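Local coordinates for protein CalG4 (Micromonospora echinospora, PDB 3IA7) that has the two-domain GT-B fold, in which two Rossmann-like domains, each built on a parallel sheet flanked by helices, are joined in one chain, at residues Gly133-Ser141 against Thr203-Val211; His154-Leu165 against Thr176-Glu184. One frame throughout, in Å; residues are numbered along the deposited sequence.

From the N terminus, the chain runs through the first strands of the N-terminal Rossmann-like sheet, leaves strand 127-131 and enters the first half of contact 1, residues 133-141. Helix 142-150 follows, then both halves of contact 2: residues 154-165 fold against 176-184, closing a loop of ten residues. The chain returns to the sheet as strand 189-191 and reaches residues 203-211, which come back onto 133-141 and close the outer loop of 61 residues. Contact 2 is nested inside contact 1. The two do not touch: contact 1 ties a loop to the edge of the sheet, contact 2 joins the 3-10 turn and helix 159-170 to helix 178-182, within the crossover between strands 127-131 and 189-191.

Contact 1: residues Gly133-Ser141 against Thr203-Val211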
loop_
_atom_site.group_PDB
_atom_site.type_symbol
_atom_site.label_atom_id
_atom_site.label_comp_id
_atom_site.label_asym_id
_atom_site.label_seq_id
_atom_site.Cartn_x
_atom_site.Cartn_y
_atom_site.Cartn_z
ATOM N N GLY A 133 -12.555 13.532 2.564
ATOM C CA GLY A 133 -12.586 14.693 3.541
ATOM C C GLY A 133 -13.771 14.493 4.480
ATOM O O GLY A 133 -14.383 13.427 4.453
ATOM N N PHE A 134 -14.114 15.501 5.289
ATOM C CA PHE A 134 -15.205 15.380 6.241
ATOM C C PHE A 134 -16.518 15.198 5.509
ATOM O O PHE A 134 -16.781 15.845 4.478
ATOM C CB PHE A 134 -15.276 16.631 7.142
ATOM C CG PHE A 134 -14.020 16.870 7.928
ATOM C CD1 PHE A 134 -13.356 15.788 8.528
ATOM C CD2 PHE A 134 -13.491 18.139 8.069
ATOM C CE1 PHE A 134 -12.178 15.967 9.269
ATOM C CE2 PHE A 134 -12.299 18.340 8.841
ATOM C CZ PHE A 134 -11.650 17.236 9.429
ATOM N N ALA A 135 -17.318 14.282 6.041
ATOM C CA ALA A 135 -18.725 14.180 5.672
ATOM C C ALA A 135 -19.585 15.430 6.049
ATOM O O ALA A 135 -19.235 16.172 6.982
ATOM C CB ALA A 135 -19.295 12.917 6.301
ATOM N N ALA A 136 -20.688 15.621 5.335
ATOM C CA ALA A 136 -21.582 16.755 5.557
ATOM C C ALA A 136 -22.961 16.221 5.823
ATOM O O ALA A 136 -23.412 15.226 5.229
ATOM C CB ALA A 136 -21.594 17.728 4.354
ATOM N N ASN A 137 -23.626 16.871 6.761
ATOM C CA ASN A 137 -25.054 16.645 6.968
ATOM C C ASN A 137 -25.667 17.939 7.490
ATOM O O ASN A 137 -25.027 18.998 7.481
ATOM C CB ASN A 137 -25.297 15.438 7.913
ATOM C CG ASN A 137 -24.808 15.686 9.364
ATOM O OD1 ASN A 137 -24.394 16.790 9.708
ATOM N ND2 ASN A 137 -24.871 14.636 10.211
ATOM N N GLU A 138 -26.869 17.869 8.044
ATOM C CA GLU A 138 -27.515 19.117 8.502
ATOM C C GLU A 138 -26.793 19.796 9.674
ATOM O O GLU A 138 -27.044 20.969 9.968
ATOM C CB GLU A 138 -28.988 18.874 8.806
ATOM C CG GLU A 138 -29.212 18.086 10.081
ATOM C CD GLU A 138 -29.223 16.555 9.893
ATOM O OE1 GLU A 138 -28.635 16.008 8.905
ATOM O OE2 GLU A 138 -29.845 15.900 10.789
ATOM N N HIS A 139 -25.905 19.066 10.349
ATOM C CA HIS A 139 -25.179 19.577 11.503
ATOM C C HIS A 139 -23.859 20.218 11.178
ATOM O O HIS A 139 -23.369 21.081 11.937
ATOM C CB HIS A 139 -24.978 18.451 12.535
ATOM C CG HIS A 139 -26.262 17.985 13.115
ATOM N ND1 HIS A 139 -27.009 16.983 12.541
ATOM C CD2 HIS A 139 -27.006 18.479 14.131
ATOM C CE1 HIS A 139 -28.123 16.820 13.231
ATOM N NE2 HIS A 139 -28.158 17.732 14.182
ATOM N N TYR A 140 -23.265 19.779 10.074
ATOM C CA TYR A 140 -21.882 20.125 9.751
ATOM C C TYR A 140 -21.594 20.010 8.280
ATOM O O TYR A 140 -21.965 19.038 7.619
ATOM C CB TYR A 140 -20.863 19.252 10.512
ATOM C CG TYR A 140 -19.433 19.586 10.131
ATOM C CD1 TYR A 140 -18.789 20.714 10.661
ATOM C CD2 TYR A 140 -18.731 18.789 9.230
ATOM C CE1 TYR A 140 -17.510 21.042 10.294
ATOM C CE2 TYR A 140 -17.434 19.108 8.868
ATOM C CZ TYR A 140 -16.843 20.253 9.408
ATOM O OH TYR A 140 -15.561 20.570 9.065
ATOM N N SER A 141 -20.932 21.037 7.761
ATOM C CA SER A 141 -20.495 21.010 6.394
ATOM C C SER A 141 -19.201 21.821 6.364
ATOM O O SER A 141 -19.194 23.007 6.667
ATOM C CB SER A 141 -21.552 21.605 5.454
ATOM O OG SER A 141 -20.991 21.668 4.140
ATOM N N THR A 203 -23.764 12.582 15.004
ATOM C CA THR A 203 -24.959 13.018 14.305
ATOM C C THR A 203 -25.102 12.302 12.955
ATOM O O THR A 203 -26.103 12.470 12.269
ATOM C CB THR A 203 -24.940 14.562 14.064
ATOM O OG1 THR A 203 -23.921 14.870 13.083
ATOM C CG2 THR A 203 -24.678 15.286 15.359
ATOM N N PHE A 204 -24.107 11.503 12.577
ATOM C CA PHE A 204 -24.112 10.857 11.253
ATOM C C PHE A 204 -24.780 9.500 11.331
ATOM O O PHE A 204 -24.312 8.620 12.073
ATOM C CB PHE A 204 -22.668 10.787 10.622
ATOM C CG PHE A 204 -22.186 12.120 10.124
ATOM C CD1 PHE A 204 -22.418 12.516 8.774
ATOM C CD2 PHE A 204 -21.599 13.013 11.015
ATOM C CE1 PHE A 204 -22.050 13.794 8.337
ATOM C CE2 PHE A 204 -21.208 14.282 10.621
ATOM C CZ PHE A 204 -21.422 14.687 9.241
ATOM N N ASP A 205 -25.873 9.330 10.581
ATOM C CA ASP A 205 -26.622 8.090 10.656
ATOM C C ASP A 205 -25.986 6.928 9.885
ATOM O O ASP A 205 -24.907 7.073 9.315
ATOM C CB ASP A 205 -28.123 8.278 10.330
ATOM C CG ASP A 205 -28.382 8.691 8.903
ATOM O OD1 ASP A 205 -27.556 8.429 7.997
ATOM O OD2 ASP A 205 -29.443 9.312 8.661
ATOM N N GLU A 206 -26.707 5.808 9.801
ATOM C CA GLU A 206 -26.140 4.595 9.230
ATOM C C GLU A 206 -25.859 4.698 7.719
ATOM O O GLU A 206 -25.163 3.838 7.213
ATOM C CB GLU A 206 -27.016 3.354 9.519
ATOM C CG GLU A 206 -28.429 3.503 9.003
ATOM C CD GLU A 206 -29.238 4.490 9.864
ATOM O OE1 GLU A 206 -28.859 4.719 11.047
ATOM O OE2 GLU A 206 -30.212 5.072 9.339
ATOM N N ARG A 207 -26.360 5.732 7.036
ATOM C CA ARG A 207 -25.972 6.017 5.629
ATOM C C ARG A 207 -24.510 6.456 5.465
ATOM O O ARG A 207 -24.015 6.601 4.346
ATOM C CB ARG A 207 -26.878 7.063 5.023
ATOM C CG ARG A 207 -28.381 6.648 4.882
ATOM C CD ARG A 207 -29.125 7.873 4.416
ATOM N NE ARG A 207 -29.138 8.921 5.448
ATOM C CZ ARG A 207 -29.802 10.069 5.331
ATOM N NH1 ARG A 207 -30.473 10.314 4.224
ATOM N NH2 ARG A 207 -29.783 10.974 6.304
ATOM N N PHE A 208 -23.806 6.711 6.557
ATOM C CA PHE A 208 -22.387 7.113 6.468
ATOM C C PHE A 208 -21.524 5.980 7.029
ATOM O O PHE A 208 -21.695 5.601 8.193
ATOM C CB PHE A 208 -22.129 8.411 7.235
ATOM C CG PHE A 208 -22.867 9.604 6.662
ATOM C CD1 PHE A 208 -22.225 10.459 5.762
ATOM C CD2 PHE A 208 -24.209 9.815 6.958
ATOM C CE1 PHE A 208 -22.898 11.573 5.211
ATOM C CE2 PHE A 208 -24.923 10.888 6.382
ATOM C CZ PHE A 208 -24.248 11.791 5.521
ATOM N N ALA A 209 -20.644 5.423 6.207
ATOM C CA ALA A 209 -19.666 4.452 6.718
ATOM C C ALA A 209 -18.250 5.086 6.847
ATOM O O ALA A 209 -17.628 5.494 5.850
ATOM C CB ALA A 209 -19.628 3.200 5.829
ATOM N N PHE A 210 -17.751 5.170 8.073
ATOM C CA PHE A 210 -16.374 5.774 8.296
ATOM C C PHE A 210 -15.333 4.645 8.228
ATOM O O PHE A 210 -15.065 3.944 9.232
ATOM C CB PHE A 210 -16.323 6.571 9.616
ATOM C CG PHE A 210 -17.269 7.757 9.614
ATOM C CD1 PHE A 210 -16.819 9.008 9.140
ATOM C CD2 PHE A 210 -18.608 7.592 9.967
ATOM C CE1 PHE A 210 -17.711 10.122 9.083
ATOM C CE2 PHE A 210 -19.544 8.690 9.919
ATOM C CZ PHE A 210 -19.077 9.953 9.450
ATOM N N VAL A 211 -14.815 4.402 7.028
ATOM C CA VAL A 211 -13.961 3.217 6.788
ATOM C C VAL A 211 -12.468 3.452 7.016
ATOM O O VAL A 211 -11.647 2.525 6.991
ATOM C CB VAL A 211 -14.249 2.534 5.393
ATOM C CG1 VAL A 211 -15.769 2.130 5.275
ATOM C CG2 VAL A 211 -13.739 3.467 4.248
#
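Ala135 CB is the main bump: it drops into a hollow lined by three phenylalanines, 3.5 Å from Phe204 CE1 and also against Phe208 CD1 and Phe210 CE1. Phe204 CD1 lies over the centre of the Phe208 ring, so these rings form a wall. Ala136 O fills in beside them, 3.5 Å from Phe208 CZ.

Asn137 lays its amide flat over the ring of Phe204, the two planes 5° apart and ND2 above the ring centre. With chi1 at 66°, CG lies between the backbone N and the carbonyl carbon, which brings the amide across the phenyl face. Asn137 ND2 also donates in its own plane to Thr203 OG1, an almost straight bond of 3.0 Å; that hydroxyl is also hydrogen-bonded to Phe200 O. Asn137 OD1 takes the backbone N of His139 at 2.8 Å, closing an Asx turn, so the amide is held at both its N and its O, which should disfavour a flip. Thr203 CB sits over a face of the His139 ring.

Strand 208-210, the last of the seven-stranded parallel sheet, pairs with strand 189-191, whose Val191 also meets Ala135; helix 385-400 covers Ala209 and Val211.

Contact 2: residues His154-Leu165 against Thr176-Glu184; sequences HPADVEAVHSVL and TPVKEYWDE
Two rings from opposite segments meet in a T: the edge of His154 points at the face of Trp182, planes 82° apart, with His154 CE1 3.7 Å from Trp182 CD2. Further along that same indole face lies Pro155, its CG 3.6 Å from Trp182 CH2 in a CH-pi contact with the six-membered ring. Leu165 CD1 comes instead to the indole edge, near its plane. The imidazole of His154 carries Lys179 CG squarely over the centre of one face. At the imidazole edge His154 ND1 accepts the backbone N of Ala156, exactly in the ring plane at 3.0 Å, and this fixes the ring's rotation. Trp147 and Phe113 add further edge-to-face partners, to His154 and Trp182 respectively.

The setting is the long crossover that joins the neighbouring parallel strands 127-131 and 189-191 of the N-terminal Rossmann-like domain. Here the axes of 159-165 and 178-182 make an angle of 76° and come no nearer than 11.3 Å; side chains bridge the distance, and residues 154-157 carry much of the contact.

Val178 wedges between the 3-10 turn and helix 159-165. Val178 CG1, anti to the backbone N (chi1 174°), pushes between Ala156 CB, at 3.5 Å, and Leu165 CD1, while CG2 rests against His162. Lys179 runs out extended past His154, and its NZ forms a salt bridge with Asp157 OD2 at 2.8 Å, meeting the carboxylate on its syn side. Leu165 also touches Ile114 of helix 113-123, and His80 of helix 75-98 touches Pro155. A water closes the end near His162: it is hydrogen-bonded to His162 NE2 at 2.8 Å and accepts from Val178 N, 3.0 Å away, in the first turn of helix 178-182.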
loop_
_atom_site.group_PDB
_atom_site.type_symbol
_atom_site.label_atom_id
_atom_site.label_comp_id
_atom_site.label_asym_id
_atom_site.label_seq_id
_atom_site.Cartn_x
_atom_site.Cartn_y
_atom_site.Cartn_z
ATOM N N HIS A 154 -22.579 31.173 -0.675
ATOM C CA HIS A 154 -22.750 29.807 -1.168
ATOM C C HIS A 154 -22.786 29.946 -2.698
ATOM O O HIS A 154 -23.410 30.872 -3.212
ATOM C CB HIS A 154 -24.075 29.197 -0.647
ATOM C CG HIS A 154 -24.177 27.704 -0.846
ATOM N ND1 HIS A 154 -24.343 27.124 -2.082
ATOM C CD2 HIS A 154 -24.134 26.678 0.049
ATOM C CE1 HIS A 154 -24.380 25.806 -1.951
ATOM N NE2 HIS A 154 -24.251 25.508 -0.663
ATOM N N PRO A 155 -22.113 29.026 -3.448
ATOM C CA PRO A 155 -22.200 29.105 -4.907
ATOM C C PRO A 155 -23.635 29.140 -5.431
ATOM O O PRO A 155 -23.892 29.755 -6.450
ATOM C CB PRO A 155 -21.507 27.813 -5.400
ATOM C CG PRO A 155 -21.231 27.016 -4.204
ATOM C CD PRO A 155 -21.221 27.942 -3.008
ATOM N N ALA A 156 -24.562 28.506 -4.724
ATOM C CA ALA A 156 -25.972 28.469 -5.161
ATOM C C ALA A 156 -26.604 29.838 -5.042
ATOM O O ALA A 156 -27.602 30.119 -5.696
ATOM C CB ALA A 156 -26.754 27.461 -4.335
ATOM N N ASP A 157 -25.991 30.700 -4.217
ATOM C CA ASP A 157 -26.449 32.084 -4.028
ATOM C C ASP A 157 -25.746 33.104 -4.922
ATOM O O ASP A 157 -25.985 34.321 -4.812
ATOM C CB ASP A 157 -26.285 32.470 -2.564
ATOM C CG ASP A 157 -27.315 31.783 -1.664
ATOM O OD1 ASP A 157 -28.441 31.543 -2.162
ATOM O OD2 ASP A 157 -27.003 31.485 -0.480
ATOM N N VAL A 158 -24.890 32.613 -5.812
ATOM C CA VAL A 158 -24.263 33.446 -6.842
ATOM C C VAL A 158 -25.035 33.296 -8.158
ATOM O O VAL A 158 -25.141 32.193 -8.706
ATOM C CB VAL A 158 -22.746 33.087 -7.032
ATOM C CG1 VAL A 158 -22.089 33.987 -8.107
ATOM C CG2 VAL A 158 -21.958 33.105 -5.709
ATOM N N GLU A 159 -25.562 34.418 -8.667
ATOM C CA GLU A 159 -26.401 34.451 -9.846
ATOM C C GLU A 159 -25.879 33.674 -11.083
ATOM O O GLU A 159 -26.635 32.901 -11.679
ATOM C CB GLU A 159 -26.731 35.911 -10.244
ATOM C CG GLU A 159 -27.374 36.037 -11.602
ATOM C CD GLU A 159 -28.657 35.249 -11.710
ATOM O OE1 GLU A 159 -29.370 35.119 -10.689
ATOM O OE2 GLU A 159 -28.957 34.771 -12.825
ATOM N N ALA A 160 -24.617 33.914 -11.466
ATOM C CA ALA A 160 -23.980 33.253 -12.632
ATOM C C ALA A 160 -23.949 31.709 -12.498
ATOM O O ALA A 160 -24.072 30.972 -13.501
ATOM C CB ALA A 160 -22.546 33.793 -12.822
ATOM N N VAL A 161 -23.756 31.233 -11.269
ATOM C CA VAL A 161 -23.676 29.803 -10.956
ATOM C C VAL A 161 -25.080 29.197 -10.855
ATOM O O VAL A 161 -25.363 28.153 -11.427
ATOM C CB VAL A 161 -22.908 29.558 -9.646
ATOM C CG1 VAL A 161 -22.790 28.052 -9.325
ATOM C CG2 VAL A 161 -21.516 30.201 -9.724
ATOM N N HIS A 162 -25.948 29.874 -10.105
ATOM C CA HIS A 162 -27.320 29.447 -9.895
ATOM C C HIS A 162 -28.042 29.242 -11.240
ATOM O O HIS A 162 -28.747 28.238 -11.415
ATOM C CB HIS A 162 -28.060 30.482 -9.023
ATOM C CG HIS A 162 -29.485 30.124 -8.738
ATOM N ND1 HIS A 162 -30.526 30.496 -9.569
ATOM C CD2 HIS A 162 -30.035 29.375 -7.750
ATOM C CE1 HIS A 162 -31.663 30.027 -9.079
ATOM N NE2 HIS A 162 -31.390 29.336 -7.979
ATOM N N SER A 163 -27.876 30.185 -12.180
ATOM C CA SER A 163 -28.615 30.107 -13.435
ATOM C C SER A 163 -28.156 28.874 -14.226
ATOM O O SER A 163 -28.982 28.145 -14.792
ATOM C CB SER A 163 -28.477 31.397 -14.262
ATOM O OG SER A 163 -27.115 31.650 -14.568
ATOM N N VAL A 164 -26.848 28.625 -14.220
ATOM C CA VAL A 164 -26.297 27.481 -14.931
ATOM C C VAL A 164 -26.833 26.211 -14.304
ATOM O O VAL A 164 -27.173 25.273 -14.986
ATOM C CB VAL A 164 -24.739 27.450 -14.912
ATOM C CG1 VAL A 164 -24.233 26.063 -15.355
ATOM C CG2 VAL A 164 -24.193 28.547 -15.841
ATOM N N LEU A 165 -26.853 26.166 -12.986
ATOM C CA LEU A 165 -27.287 24.976 -12.285
ATOM C C LEU A 165 -28.779 24.666 -12.371
ATOM O O LEU A 165 -29.156 23.488 -12.542
ATOM C CB LEU A 165 -26.764 24.976 -10.815
ATOM C CG LEU A 165 -25.245 24.721 -10.653
ATOM C CD1 LEU A 165 -24.888 24.822 -9.218
ATOM C CD2 LEU A 165 -24.718 23.353 -11.185
ATOM N N THR A 176 -35.690 20.571 -7.863
ATOM C CA THR A 176 -35.315 20.842 -6.481
ATOM C C THR A 176 -34.528 22.158 -6.483
ATOM O O THR A 176 -33.658 22.335 -7.334
ATOM C CB THR A 176 -34.441 19.692 -5.964
ATOM O OG1 THR A 176 -35.129 18.446 -6.177
ATOM C CG2 THR A 176 -34.039 19.863 -4.487
ATOM N N PRO A 177 -34.853 23.101 -5.567
ATOM C CA PRO A 177 -34.042 24.317 -5.432
ATOM C C PRO A 177 -32.541 23.968 -5.330
ATOM O O PRO A 177 -32.160 22.982 -4.691
ATOM C CB PRO A 177 -34.543 24.899 -4.108
ATOM C CG PRO A 177 -36.003 24.510 -4.120
ATOM C CD PRO A 177 -35.936 23.086 -4.563
ATOM N N VAL A 178 -31.697 24.800 -5.931
ATOM C CA VAL A 178 -30.258 24.500 -6.067
ATOM C C VAL A 178 -29.534 24.297 -4.753
ATOM O O VAL A 178 -28.824 23.317 -4.614
ATOM C CB VAL A 178 -29.519 25.598 -6.897
ATOM C CG1 VAL A 178 -28.007 25.382 -6.916
ATOM C CG2 VAL A 178 -30.059 25.646 -8.307
ATOM N N LYS A 179 -29.729 25.201 -3.777
ATOM C CA LYS A 179 -29.077 25.044 -2.489
ATOM C C LYS A 179 -29.555 23.751 -1.758
ATOM O O LYS A 179 -28.743 23.032 -1.173
ATOM C CB LYS A 179 -29.324 26.290 -1.637
ATOM C CG LYS A 179 -28.271 26.556 -0.598
ATOM C CD LYS A 179 -28.651 27.878 0.166
ATOM C CE LYS A 179 -27.500 28.316 1.042
ATOM N NZ LYS A 179 -27.706 29.717 1.530
ATOM N N GLU A 180 -30.866 23.480 -1.778
ATOM C CA GLU A 180 -31.422 22.240 -1.232
ATOM C C GLU A 180 -30.820 20.982 -1.851
ATOM O O GLU A 180 -30.384 20.083 -1.169
ATOM C CB GLU A 180 -32.932 22.200 -1.439
ATOM C CG GLU A 180 -33.598 21.055 -0.674
ATOM C CD GLU A 180 -35.113 20.938 -0.930
ATOM O OE1 GLU A 180 -35.733 21.952 -1.307
ATOM O OE2 GLU A 180 -35.664 19.832 -0.741
ATOM N N TYR A 181 -30.813 20.934 -3.169
ATOM C CA TYR A 181 -30.183 19.846 -3.920
ATOM C C TYR A 181 -28.723 19.606 -3.505
ATOM O O TYR A 181 -28.314 18.449 -3.269
ATOM C CB TYR A 181 -30.228 20.192 -5.404
ATOM C CG TYR A 181 -29.672 19.118 -6.288
ATOM C CD1 TYR A 181 -30.481 18.070 -6.726
ATOM C CD2 TYR A 181 -28.315 19.132 -6.665
ATOM C CE1 TYR A 181 -29.943 17.049 -7.549
ATOM C CE2 TYR A 181 -27.777 18.124 -7.494
ATOM C CZ TYR A 181 -28.622 17.098 -7.939
ATOM O OH TYR A 181 -28.066 16.104 -8.734
ATOM N N TRP A 182 -27.956 20.696 -3.408
ATOM C CA TRP A 182 -26.517 20.661 -3.070
ATOM C C TRP A 182 -26.331 19.928 -1.761
ATOM O O TRP A 182 -25.368 19.126 -1.604
ATOM C CB TRP A 182 -25.979 22.098 -2.997
ATOM C CG TRP A 182 -24.467 22.218 -3.092
ATOM C CD1 TRP A 182 -23.552 21.801 -2.167
ATOM C CD2 TRP A 182 -23.725 22.859 -4.126
ATOM N NE1 TRP A 182 -22.278 22.061 -2.600
ATOM C CE2 TRP A 182 -22.340 22.737 -3.783
ATOM C CE3 TRP A 182 -24.077 23.494 -5.321
ATOM C CZ2 TRP A 182 -21.320 23.220 -4.586
ATOM C CZ3 TRP A 182 -23.023 23.984 -6.156
ATOM C CH2 TRP A 182 -21.674 23.844 -5.768
ATOM N N ASP A 183 -27.267 20.133 -0.830
ATOM C CA ASP A 183 -27.214 19.532 0.528
ATOM C C ASP A 183 -27.826 18.149 0.701
ATOM O O ASP A 183 -27.745 17.592 1.788
ATOM C CB ASP A 183 -27.841 20.482 1.584
ATOM C CG ASP A 183 -27.041 21.734 1.764
ATOM O OD1 ASP A 183 -25.833 21.696 1.452
ATOM O OD2 ASP A 183 -27.628 22.772 2.171
ATOM N N GLU A 184 -28.439 17.564 -0.340
ATOM C CA GLU A 184 -29.064 16.262 -0.169
ATOM C C GLU A 184 -28.046 15.173 0.142
ATOM O O GLU A 184 -26.951 15.180 -0.410
ATOM C CB GLU A 184 -29.857 15.872 -1.414
ATOM C CG GLU A 184 -31.107 16.725 -1.516
ATOM C CD GLU A 184 -31.962 16.305 -2.677
ATOM O OE1 GLU A 184 -31.535 16.492 -3.809
ATOM O OE2 GLU A 184 -33.071 15.821 -2.444
HETATM O O HOH W 1 -32.939 27.382 -6.640
#